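Long-range contacts in colicin-D (Escherichia coli, PDB 5ZNM), which kills Escherichia coli and close relatives as a toxin that inhibits protein synthesis through its C-terminal tRNase domain, here joined to the central domain: residues E36-V41 with T191-I196; V49-A54 with V66-G71; L59-T64 with P233-T238; V214-V219 with Q227-T232. All blocks are in the same frame, centred on the assembly; numbering follows the deposited sequence.

Contact 1 (E36-V41 with T191-I196); sequences ERANSV and TGLDKI
Ala38 of helix 32-42 presses its methyl group between Thr191 and Leu193, the two residues of the opposing turn that touch the helix. Its CB points toward the turn and lies 3.4 Å from Thr191 O and 3.8 Å from Leu193 CG. The CA atoms of Ala38 and Thr191 are 4.7 Å apart, an approach that a small side chain permits. Leu193 reaches across with its CG branch point over that methyl, while CD1 runs on to the backbone carbonyl of Ala38 and to the next helical turn. There it passes alongside Val41, the two side chains running in opposite directions, with Val41 CG1 4.1 Å from Leu193 CD1. Thr191 approaches from the Arg37 side and uses its methyl: CG2, anti to its own carbonyl carbon, sits 4.0 Å from Arg37 CB.

The hydroxyl of Thr191 is turned the other way, between its backbone N and carbonyl carbon (chi1 62°), and accepts a bond from Leu193 N at 3.1 Å. This closes an ST turn, with Gly192 at positive phi between the two residues, and it divides the threonine into an apolar face for the helix and a polar face for its own loop. The same hydroxyl hydrogen-bonds a glycerol that probably comes from the crystallisation liquor. The turn leads directly into strand 194-198, so the helix packs on the approach to the sheet.

Arg37 contributes the base of its chain here; its guanidinium group turns to Ala190 O. Pro230 also covers Ala38, and Val41 rests on Leu210 of strand 207-212.

Contact 2 (V49-A54 with V66-G71); sequences VLNNTA and VWTAAG
Val66 makes the apolar part of this contact, reaching from strand 65-71 to strand 49-51 with both of its methyl groups. CG2, anti to the carbonyl carbon of its own residue, comes within 3.4 Å of Val49 O and 4.3 Å of Val49 CB. CG1 lies 4.0 Å from Asn51 ND2, where the valine and asparagine side chains pass in opposite directions. Farther along, the methyl groups of Thr53 and Thr68 approach more loosely.

The polar part runs through one water. Asn51 ND2 donates to it at 3.0 Å, and Thr53 OG1 and Thr68 OG1 each bind it at 2.7 Å, bridging a separation too wide for a direct bond. Asn51 OD1 bonds to Thr232 OG1, and Thr53 OG1 also bonds to Gln216 N.

The short strand axes come no closer than 8.5 Å, far beyond the spacing of paired strands. Strand 49-51 pairs instead with 207-212, and its outer edge, with the Val49 carbonyl and the Asn51 and Thr53 side chains, sits over a face of the sheet that holds strand 65-71. That strand is outermost within this chain, but at Ala70 it pairs antiparallel with a strand of the second subunit, so the arrangement is one of two sheets joined by a single bridging water beside a sheet that continues across the dimer interface.

Contact 3 (L59-T64 with P233-T238); sequences LAMTGT and PVHTGT
The imidazole of His235 is held by Thr64 at its edge and by Met61 over one face. His235 ND1 donates to Thr64 O at 3.2 Å, a bent bond with an angle of 142° at the hydrogen; the donor stands above the carbonyl plane, and the oxygen is tilted from the ring plane. The same oxygen receives a nearly straight CA-H...O contact from His235 CA at 2.9 Å, so one carbonyl engages both the backbone and the ring of the histidine. Thr64 OG1 lies in the ring plane, 3.6 Å from His235 ND1, the two side chains lying side by side and pointing the same way.

Met61 supplies the covering group. Its CE methyl rests over the ring, 3.3 Å from His235 ND1, while SD stays farther out, 4.7 Å from the ring centroid in an oblique sulfur-aromatic contact. The methionine chain bends at chi2 and chi3, which brings its end over the imidazole.

Farther out, His235 NE2 donates to Thr238 O at 2.8 Å. This second bond is straighter and lies in the ring plane; with a carbonyl at each nitrogen, the ring's rotation is restrained, and the pair of acceptors may favour the doubly protonated form. On the other segment, Thr64 N bonds to Met61 O, closing a type II beta turn with Thr62 and Gly63 at its corners.

This is the turn of the hairpin between strands 56-61 and 65-71. The 233-238 loop runs beside the latter, with Pro233 and His235 both making backbone bonds to Val66 and the histidine side chain packing on Trp67.

Contact 4 (V214-V219 with Q227-T232); sequences VPQPSV and QPVPVT
Val214 and Val219 fit against the ridge of residues 229-231 at two ends, and Gln216 plugs the hollow between them. Val214 sets its two methyls across Val229 and Pro230: CG1 meets Val229 CG1 at 3.9 Å, and CG2 meets Pro230 CD at 4.0 Å, the proline side chain crossing it at about a right angle. At the other end Val219 straddles Val231, both of its methyls closing on the single methyl CG1, with Val219 CG1 3.7 Å from Val231 CG1. Val214 also packs on Ala270 of the second subunit.

The plug is the extended side chain of Gln216. With CG roughly anti to the backbone N (chi1 -153°), the chain stretches until its amide lies against Val231 CA, in the hollow between Pro230 and Thr232. Val229 CG2 turns back toward it and lies 3.8 Å from Gln216 NE2. The two ends of the amide match the backbone before them: Gln216 NE2 donates to Pro230 O at 2.8 Å, and Thr232 N donates to Gln216 OE1 at 2.9 Å. Both bonds lie in the plane of the accepting carbonyl, so the flat amide is gripped as the N-H and C=O of one residue in a neighbouring strand would be. Water 2 donates to both Gln216 OE1 and Thr232 O, filling in beside the amide.

The two segments are limbs of one long loop between strands 207-212 and 243-244. Pro230 wedges against Ala38 and Met42 of helix 32-42, and Thr232 OG1 bonds to Asn51 of strand 49-51.

In the fold
The four contacts form one continuous patch of the central domain. Contacts 1 and 4, with centres about 12 Å apart, both pack on helix 32-42, where Asn39 OD1 takes a probable hydrogen bond from Val231 N at 2.9 Å. Contact 1 meets contact 2 where Ile196 CD1 lies 4.3 Å from Leu50 CD1. Contact 2 touches contact 4 through Thr232 CG2, 3.5 Å from Val66 CG2, and contact 3 through the pairing of strands 56-61 and 65-71 and through Val66 N to Pro233 O (2.8 Å). Contacts 1 and 3 do not touch. The 213-242 loop thus links the helix to the sheet of strand 49-51 and to that of strands 56-61 and 65-71; contacts 2 and 4 also reach the second subunit.

Contact 1 (E36-V41 with T191-I196)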
loop_
_atom_site.group_PDB
_atom_site.type_symbol
_atom_site.label_atom_id
_atom_site.label_comp_id
_atom_site.label_asym_id
_atom_site.label_seq_id
_atom_site.Cartn_x
_atom_site.Cartn_y
_atom_site.Cartn_z
ATOM N N GLU A 36 22.805 12.462 8.184
ATOM C CA GLU A 36 22.442 13.703 8.845
ATOM C C GLU A 36 22.225 14.821 7.835
ATOM O O GLU A 36 21.257 15.585 7.936
ATOM C CB GLU A 36 23.531 14.092 9.838
ATOM C CG GLU A 36 23.750 13.081 10.929
ATOM C CD GLU A 36 24.159 13.735 12.227
ATOM O OE1 GLU A 36 25.308 13.519 12.663
ATOM O OE2 GLU A 36 23.329 14.467 12.803
ATOM N N ARG A 37 23.135 14.955 6.864
ATOM C CA ARG A 37 22.970 16.010 5.872
ATOM C C ARG A 37 21.732 15.762 5.025
ATOM O O ARG A 37 21.000 16.701 4.688
ATOM C CB ARG A 37 24.222 16.116 5.000
ATOM C CG ARG A 37 25.483 16.480 5.780
ATOM C CD ARG A 37 26.657 16.817 4.865
ATOM N NE ARG A 37 27.169 15.669 4.129
ATOM C CZ ARG A 37 28.329 15.073 4.389
ATOM N NH1 ARG A 37 29.106 15.517 5.369
ATOM N NH2 ARG A 37 28.717 14.035 3.664
ATOM N N ALA A 38 21.455 14.495 4.705
ATOM C CA ALA A 38 20.275 14.187 3.909
ATOM C C ALA A 38 19.000 14.499 4.683
ATOM O O ALA A 38 18.043 15.053 4.122
ATOM C CB ALA A 38 20.317 12.721 3.460
ATOM N N ASN A 39 18.988 14.203 5.984
ATOM C CA ASN A 39 17.792 14.462 6.775
ATOM C C ASN A 39 17.576 15.956 6.987
ATOM O O ASN A 39 16.433 16.425 6.941
ATOM C CB ASN A 39 17.872 13.733 8.114
ATOM C CG ASN A 39 17.599 12.247 7.985
ATOM O OD1 ASN A 39 17.052 11.775 6.979
ATOM N ND2 ASN A 39 17.983 11.497 9.006
ATOM N N SER A 40 18.651 16.719 7.222
ATOM C CA SER A 40 18.538 18.183 7.257
ATOM C C SER A 40 17.847 18.713 6.011
ATOM O O SER A 40 16.924 19.532 6.092
ATOM C CB SER A 40 19.921 18.837 7.372
ATOM O OG SER A 40 20.443 18.792 8.685
ATOM N N VAL A 41 18.307 18.263 4.844
ATOM C CA VAL A 41 17.851 18.834 3.583
ATOM C C VAL A 41 16.395 18.466 3.306
ATOM O O VAL A 41 15.630 19.279 2.773
ATOM C CB VAL A 41 18.800 18.388 2.456
ATOM C CG1 VAL A 41 18.154 18.516 1.116
ATOM C CG2 VAL A 41 20.075 19.218 2.501
ATOM N N THR A 191 25.071 14.275 0.262
ATOM C CA THR A 191 23.926 13.770 1.014
ATOM C C THR A 191 23.524 12.357 0.646
ATOM O O THR A 191 22.805 11.726 1.423
ATOM C CB THR A 191 22.690 14.656 0.799
ATOM O OG1 THR A 191 22.323 14.633 -0.595
ATOM C CG2 THR A 191 22.939 16.092 1.255
ATOM N N GLY A 192 23.902 11.871 -0.533
ATOM C CA GLY A 192 23.342 10.623 -1.013
ATOM C C GLY A 192 21.913 10.717 -1.503
ATOM O O GLY A 192 21.284 9.680 -1.719
ATOM N N LEU A 193 21.373 11.930 -1.662
ATOM C CA LEU A 193 20.062 12.161 -2.258
ATOM C C LEU A 193 20.212 12.526 -3.729
ATOM O O LEU A 193 21.289 12.908 -4.194
ATOM C CB LEU A 193 19.308 13.294 -1.543
ATOM C CG LEU A 193 19.026 13.138 -0.048
ATOM C CD1 LEU A 193 18.438 14.436 0.518
ATOM C CD2 LEU A 193 18.109 11.939 0.225
ATOM N N ASP A 194 19.111 12.423 -4.461
ATOM C CA ASP A 194 19.096 12.883 -5.838
ATOM C C ASP A 194 18.281 14.160 -5.937
ATOM O O ASP A 194 17.484 14.490 -5.051
ATOM C CB ASP A 194 18.533 11.820 -6.779
ATOM C CG ASP A 194 19.399 10.584 -6.823
ATOM O OD1 ASP A 194 20.598 10.700 -7.175
ATOM O OD2 ASP A 194 18.881 9.501 -6.485
ATOM N N LYS A 195 18.491 14.886 -7.030
ATOM C CA LYS A 195 17.770 16.135 -7.232
ATOM C C LYS A 195 17.285 16.206 -8.665
ATOM O O LYS A 195 18.056 15.955 -9.598
ATOM C CB LYS A 195 18.660 17.343 -6.907
ATOM C CG LYS A 195 17.972 18.702 -7.050
ATOM C CD LYS A 195 18.793 19.786 -6.345
ATOM C CE LYS A 195 18.698 21.134 -7.037
ATOM N NZ LYS A 195 19.391 22.205 -6.261
ATOM N N ILE A 196 16.007 16.538 -8.822
ATOM C CA ILE A 196 15.403 16.863 -10.109
ATOM C C ILE A 196 15.049 18.347 -10.089
ATOM O O ILE A 196 14.551 18.859 -9.080
ATOM C CB ILE A 196 14.160 15.982 -10.364
ATOM C CG1 ILE A 196 14.599 14.542 -10.668
ATOM C CG2 ILE A 196 13.315 16.528 -11.489
ATOM C CD1 ILE A 196 13.470 13.534 -10.487
#

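Contact 2 (V49-A54 with V66-G71)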
loop_
_atom_site.group_PDB
_atom_site.type_symbol
_atom_site.label_atom_id
_atom_site.label_comp_id
_atom_site.label_asym_id
_atom_site.label_seq_id
_atom_site.Cartn_x
_atom_site.Cartn_y
_atom_site.Cartn_z
ATOM N N VAL A 49 9.666 15.832 -1.684
ATOM C CA VAL A 49 10.473 14.623 -1.790
ATOM C C VAL A 49 9.684 13.543 -2.519
ATOM O O VAL A 49 8.515 13.278 -2.193
ATOM C CB VAL A 49 10.925 14.118 -0.407
ATOM C CG1 VAL A 49 11.849 12.884 -0.549
ATOM C CG2 VAL A 49 11.586 15.243 0.370
ATOM N N LEU A 50 10.332 12.936 -3.511
ATOM C CA LEU A 50 9.940 11.668 -4.109
ATOM C C LEU A 50 10.717 10.539 -3.443
ATOM O O LEU A 50 11.936 10.637 -3.268
ATOM C CB LEU A 50 10.240 11.661 -5.609
ATOM C CG LEU A 50 9.434 12.579 -6.512
ATOM C CD1 LEU A 50 10.173 12.822 -7.822
ATOM C CD2 LEU A 50 8.063 11.938 -6.746
ATOM N N ASN A 51 10.027 9.466 -3.086
ATOM C CA ASN A 51 10.697 8.271 -2.603
ATOM C C ASN A 51 10.820 7.274 -3.745
ATOM O O ASN A 51 9.913 7.154 -4.570
ATOM C CB ASN A 51 9.939 7.652 -1.428
ATOM C CG ASN A 51 10.039 8.488 -0.174
ATOM O OD1 ASN A 51 10.987 9.267 -0.010
ATOM N ND2 ASN A 51 9.066 8.325 0.732
ATOM N N ASN A 52 11.943 6.549 -3.800
ATOM C CA ASN A 52 12.087 5.515 -4.817
ATOM C C ASN A 52 11.539 4.159 -4.350
ATOM O O ASN A 52 12.094 3.116 -4.681
ATOM C CB ASN A 52 13.546 5.400 -5.272
ATOM C CG ASN A 52 13.914 6.437 -6.338
ATOM O OD1 ASN A 52 15.045 6.469 -6.836
ATOM N ND2 ASN A 52 12.963 7.279 -6.691
ATOM N N THR A 53 10.460 4.170 -3.576
ATOM C CA THR A 53 9.669 2.976 -3.302
ATOM C C THR A 53 9.036 2.460 -4.591
ATOM O O THR A 53 8.211 3.143 -5.198
ATOM C CB THR A 53 8.582 3.339 -2.294
ATOM O OG1 THR A 53 9.181 4.077 -1.216
ATOM C CG2 THR A 53 7.897 2.081 -1.759
ATOM N N ALA A 54 9.408 1.257 -5.015
ATOM C CA ALA A 54 9.016 0.825 -6.351
ATOM C C ALA A 54 7.516 0.560 -6.429
ATOM O O ALA A 54 6.902 0.075 -5.471
ATOM C CB ALA A 54 9.786 -0.431 -6.755
ATOM N N VAL A 66 5.249 12.858 3.079
ATOM C CA VAL A 66 4.898 12.032 1.929
ATOM C C VAL A 66 3.920 10.950 2.368
ATOM O O VAL A 66 4.163 10.246 3.356
ATOM C CB VAL A 66 6.149 11.400 1.296
ATOM C CG1 VAL A 66 5.755 10.455 0.166
ATOM C CG2 VAL A 66 7.080 12.505 0.795
ATOM N N TRP A 67 2.821 10.826 1.631
ATOM C CA TRP A 67 1.901 9.701 1.737
ATOM C C TRP A 67 2.225 8.694 0.637
ATOM O O TRP A 67 2.399 9.082 -0.521
ATOM C CB TRP A 67 0.464 10.204 1.598
ATOM C CG TRP A 67 -0.623 9.151 1.652
ATOM C CD1 TRP A 67 -1.279 8.715 2.757
ATOM C CD2 TRP A 67 -1.204 8.467 0.539
ATOM N NE1 TRP A 67 -2.236 7.791 2.405
ATOM C CE2 TRP A 67 -2.207 7.622 1.046
ATOM C CE3 TRP A 67 -0.971 8.488 -0.841
ATOM C CZ2 TRP A 67 -2.968 6.790 0.227
ATOM C CZ3 TRP A 67 -1.732 7.676 -1.656
ATOM C CH2 TRP A 67 -2.726 6.833 -1.117
ATOM N N THR A 68 2.292 7.410 0.995
ATOM C CA THR A 68 2.670 6.341 0.075
ATOM C C THR A 68 1.587 5.265 0.043
ATOM O O THR A 68 1.014 4.915 1.081
ATOM C CB THR A 68 4.010 5.701 0.507
ATOM O OG1 THR A 68 5.041 6.699 0.515
ATOM C CG2 THR A 68 4.404 4.591 -0.439
ATOM N N ALA A 69 1.292 4.752 -1.146
ATOM C CA ALA A 69 0.455 3.563 -1.274
ATOM C C ALA A 69 1.152 2.587 -2.201
ATOM O O ALA A 69 1.579 2.968 -3.295
ATOM C CB ALA A 69 -0.931 3.891 -1.815
ATOM N N ALA A 70 1.279 1.337 -1.764
ATOM C CA ALA A 70 1.863 0.302 -2.594
ATOM C C ALA A 70 1.105 -0.995 -2.359
ATOM O O ALA A 70 0.486 -1.190 -1.311
ATOM C CB ALA A 70 3.365 0.118 -2.306
ATOM N N GLY A 71 1.137 -1.859 -3.355
ATOM C CA GLY A 71 0.407 -3.103 -3.297
ATOM C C GLY A 71 -0.889 -3.034 -4.073
ATOM O O GLY A 71 -1.205 -2.078 -4.782
HETATM O O HOH W 1 7.550 5.785 0.105
#

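Contact 3 (L59-T64 with P233-T238)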
loop_
_atom_site.group_PDB
_atom_site.type_symbol
_atom_site.label_atom_id
_atom_site.label_comp_id
_atom_site.label_asym_id
_atom_site.label_seq_id
_atom_site.Cartn_x
_atom_site.Cartn_y
_atom_site.Cartn_z
ATOM N N LEU A 59 1.852 11.004 -2.610
ATOM C CA LEU A 59 1.361 12.376 -2.559
ATOM C C LEU A 59 2.201 13.108 -1.534
ATOM O O LEU A 59 2.209 12.731 -0.360
ATOM C CB LEU A 59 -0.122 12.427 -2.189
ATOM C CG LEU A 59 -0.715 13.815 -1.971
ATOM C CD1 LEU A 59 -0.606 14.652 -3.229
ATOM C CD2 LEU A 59 -2.175 13.711 -1.534
ATOM N N ALA A 60 2.934 14.120 -1.977
ATOM C CA ALA A 60 3.777 14.896 -1.084
ATOM C C ALA A 60 3.245 16.316 -1.020
ATOM O O ALA A 60 2.778 16.863 -2.024
ATOM C CB ALA A 60 5.246 14.888 -1.543
ATOM N N MET A 61 3.297 16.896 0.171
ATOM C CA MET A 61 2.875 18.273 0.392
ATOM C C MET A 61 3.924 18.951 1.262
ATOM O O MET A 61 4.344 18.383 2.275
ATOM C CB MET A 61 1.495 18.313 1.053
ATOM C CG MET A 61 0.399 17.595 0.256
ATOM S SD MET A 61 -0.754 16.613 1.271
ATOM C CE MET A 61 0.280 15.204 1.699
ATOM N N THR A 62 4.373 20.141 0.854
ATOM C CA THR A 62 5.348 20.871 1.660
ATOM C C THR A 62 4.848 21.016 3.094
ATOM O O THR A 62 3.669 21.295 3.338
ATOM C CB THR A 62 5.631 22.250 1.059
ATOM O OG1 THR A 62 4.401 22.955 0.888
ATOM C CG2 THR A 62 6.327 22.120 -0.296
ATOM N N GLY A 63 5.745 20.765 4.046
ATOM C CA GLY A 63 5.440 20.912 5.452
ATOM C C GLY A 63 4.691 19.768 6.107
ATOM O O GLY A 63 4.513 19.798 7.333
ATOM N N THR A 64 4.214 18.767 5.348
ATOM C CA THR A 64 3.499 17.656 5.970
ATOM C C THR A 64 3.891 16.285 5.419
ATOM O O THR A 64 3.138 15.330 5.605
ATOM C CB THR A 64 1.974 17.792 5.829
ATOM O OG1 THR A 64 1.604 17.661 4.452
ATOM C CG2 THR A 64 1.482 19.133 6.363
ATOM N N PRO A 233 10.185 12.540 5.576
ATOM C CA PRO A 233 9.079 12.848 6.495
ATOM C C PRO A 233 7.783 12.266 5.963
ATOM O O PRO A 233 7.485 12.367 4.775
ATOM C CB PRO A 233 9.051 14.382 6.520
ATOM C CG PRO A 233 10.474 14.763 6.203
ATOM C CD PRO A 233 10.938 13.748 5.200
ATOM N N VAL A 234 7.026 11.635 6.843
ATOM C CA VAL A 234 5.834 10.901 6.456
ATOM C C VAL A 234 4.623 11.787 6.680
ATOM O O VAL A 234 4.585 12.583 7.626
ATOM C CB VAL A 234 5.733 9.577 7.236
ATOM C CG1 VAL A 234 4.413 8.873 6.960
ATOM C CG2 VAL A 234 6.898 8.683 6.840
ATOM N N HIS A 235 3.650 11.682 5.781
ATOM C CA HIS A 235 2.454 12.490 5.895
ATOM C C HIS A 235 1.725 12.196 7.195
ATOM O O HIS A 235 1.445 11.039 7.525
ATOM C CB HIS A 235 1.515 12.262 4.715
ATOM C CG HIS A 235 0.235 13.031 4.830
ATOM N ND1 HIS A 235 0.198 14.409 4.851
ATOM C CD2 HIS A 235 -1.045 12.618 4.984
ATOM C CE1 HIS A 235 -1.052 14.812 4.988
ATOM N NE2 HIS A 235 -1.827 13.745 5.068
ATOM N N THR A 236 1.440 13.260 7.934
ATOM C CA THR A 236 0.559 13.233 9.086
ATOM C C THR A 236 -0.554 14.247 8.865
ATOM O O THR A 236 -0.464 15.119 7.997
ATOM C CB THR A 236 1.325 13.540 10.379
ATOM O OG1 THR A 236 2.253 14.609 10.141
ATOM C CG2 THR A 236 2.078 12.296 10.868
ATOM N N GLY A 237 -1.614 14.117 9.645
ATOM C CA GLY A 237 -2.743 15.025 9.557
ATOM C C GLY A 237 -3.906 14.406 8.794
ATOM O O GLY A 237 -4.316 13.281 9.078
ATOM N N THR A 238 -4.419 15.138 7.809
ATOM C CA THR A 238 -5.686 14.787 7.183
ATOM C C THR A 238 -5.556 13.553 6.295
ATOM O O THR A 238 -4.566 13.370 5.579
ATOM C CB THR A 238 -6.214 15.972 6.375
ATOM O OG1 THR A 238 -6.634 16.999 7.279
ATOM C CG2 THR A 238 -7.399 15.572 5.494
#

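Contact 4 (V214-V219 with Q227-T232)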
loop_
_atom_site.group_PDB
_atom_site.type_symbol
_atom_site.label_atom_id
_atom_site.label_comp_id
_atom_site.label_asym_id
_atom_site.label_seq_id
_atom_site.Cartn_x
_atom_site.Cartn_y
_atom_site.Cartn_z
ATOM N N VAL A 214 16.473 5.502 -1.329
ATOM C CA VAL A 214 16.281 4.295 -0.531
ATOM C C VAL A 214 14.790 3.981 -0.498
ATOM O O VAL A 214 14.010 4.815 -0.012
ATOM C CB VAL A 214 16.824 4.472 0.891
ATOM C CG1 VAL A 214 16.689 3.168 1.668
ATOM C CG2 VAL A 214 18.285 4.951 0.875
ATOM N N PRO A 215 14.358 2.798 -0.952
ATOM C CA PRO A 215 12.941 2.439 -0.816
ATOM C C PRO A 215 12.498 2.586 0.627
ATOM O O PRO A 215 13.231 2.259 1.560
ATOM C CB PRO A 215 12.889 0.980 -1.289
ATOM C CG PRO A 215 14.105 0.856 -2.225
ATOM C CD PRO A 215 15.151 1.710 -1.562
ATOM N N GLN A 216 11.306 3.135 0.810
ATOM C CA GLN A 216 10.869 3.416 2.162
ATOM C C GLN A 216 9.348 3.477 2.223
ATOM O O GLN A 216 8.768 4.572 2.317
ATOM C CB GLN A 216 11.472 4.731 2.646
ATOM C CG GLN A 216 11.632 4.829 4.144
ATOM C CD GLN A 216 12.578 5.957 4.503
ATOM O OE1 GLN A 216 12.176 7.117 4.524
ATOM N NE2 GLN A 216 13.853 5.627 4.742
ATOM N N PRO A 217 8.670 2.332 2.167
ATOM C CA PRO A 217 7.199 2.347 2.284
ATOM C C PRO A 217 6.708 2.859 3.629
ATOM O O PRO A 217 5.571 3.342 3.722
ATOM C CB PRO A 217 6.820 0.875 2.052
ATOM C CG PRO A 217 8.038 0.112 2.438
ATOM C CD PRO A 217 9.200 0.967 2.014
ATOM N N SER A 218 7.527 2.756 4.671
ATOM C CA SER A 218 7.301 3.416 5.950
ATOM C C SER A 218 8.652 3.532 6.644
ATOM O O SER A 218 9.649 2.966 6.187
ATOM C CB SER A 218 6.278 2.658 6.810
ATOM O OG SER A 218 6.448 1.255 6.705
ATOM N N VAL A 219 8.676 4.262 7.754
ATOM C CA VAL A 219 9.946 4.551 8.440
ATOM C C VAL A 219 10.466 3.284 9.107
ATOM O O VAL A 219 9.719 2.632 9.855
ATOM C CB VAL A 219 9.760 5.668 9.476
ATOM C CG1 VAL A 219 11.089 5.969 10.164
ATOM C CG2 VAL A 219 9.196 6.922 8.825
ATOM N N GLN A 227 20.636 -0.225 9.014
ATOM C CA GLN A 227 21.787 0.630 8.778
ATOM C C GLN A 227 21.319 2.046 8.475
ATOM O O GLN A 227 20.137 2.263 8.196
ATOM C CB GLN A 227 22.612 0.063 7.619
ATOM C CG GLN A 227 23.073 -1.375 7.886
ATOM C CD GLN A 227 24.331 -1.739 7.110
ATOM O OE1 GLN A 227 25.289 -0.973 7.077
ATOM N NE2 GLN A 227 24.327 -2.907 6.485
ATOM N N PRO A 228 22.200 3.048 8.557
ATOM C CA PRO A 228 21.740 4.437 8.384
ATOM C C PRO A 228 21.212 4.694 6.977
ATOM O O PRO A 228 21.841 4.337 5.980
ATOM C CB PRO A 228 22.995 5.268 8.679
ATOM C CG PRO A 228 23.886 4.336 9.517
ATOM C CD PRO A 228 23.617 2.981 8.966
ATOM N N VAL A 229 20.035 5.312 6.909
ATOM C CA VAL A 229 19.454 5.777 5.642
ATOM C C VAL A 229 18.704 7.071 5.909
ATOM O O VAL A 229 18.255 7.321 7.027
ATOM C CB VAL A 229 18.481 4.744 5.015
ATOM C CG1 VAL A 229 19.170 3.401 4.649
ATOM C CG2 VAL A 229 17.253 4.516 5.932
ATOM N N PRO A 230 18.566 7.914 4.877
ATOM C CA PRO A 230 17.701 9.092 5.030
ATOM C C PRO A 230 16.272 8.648 5.267
ATOM O O PRO A 230 15.819 7.631 4.739
ATOM C CB PRO A 230 17.838 9.825 3.687
ATOM C CG PRO A 230 19.041 9.219 3.020
ATOM C CD PRO A 230 19.089 7.805 3.509
ATOM N N VAL A 231 15.556 9.425 6.064
ATOM C CA VAL A 231 14.167 9.118 6.386
ATOM C C VAL A 231 13.316 10.259 5.844
ATOM O O VAL A 231 13.446 11.410 6.280
ATOM C CB VAL A 231 13.962 8.900 7.888
ATOM C CG1 VAL A 231 12.476 8.792 8.216
ATOM C CG2 VAL A 231 14.659 7.590 8.302
ATOM N N THR A 232 12.497 9.955 4.853
ATOM C CA THR A 232 11.594 10.961 4.301
ATOM C C THR A 232 10.484 11.266 5.304
ATOM O O THR A 232 9.906 10.330 5.879
ATOM C CB THR A 232 10.997 10.455 2.991
ATOM O OG1 THR A 232 12.055 10.103 2.095
ATOM C CG2 THR A 232 10.117 11.530 2.346
HETATM O O HOH W 2 9.757 7.686 5.038
#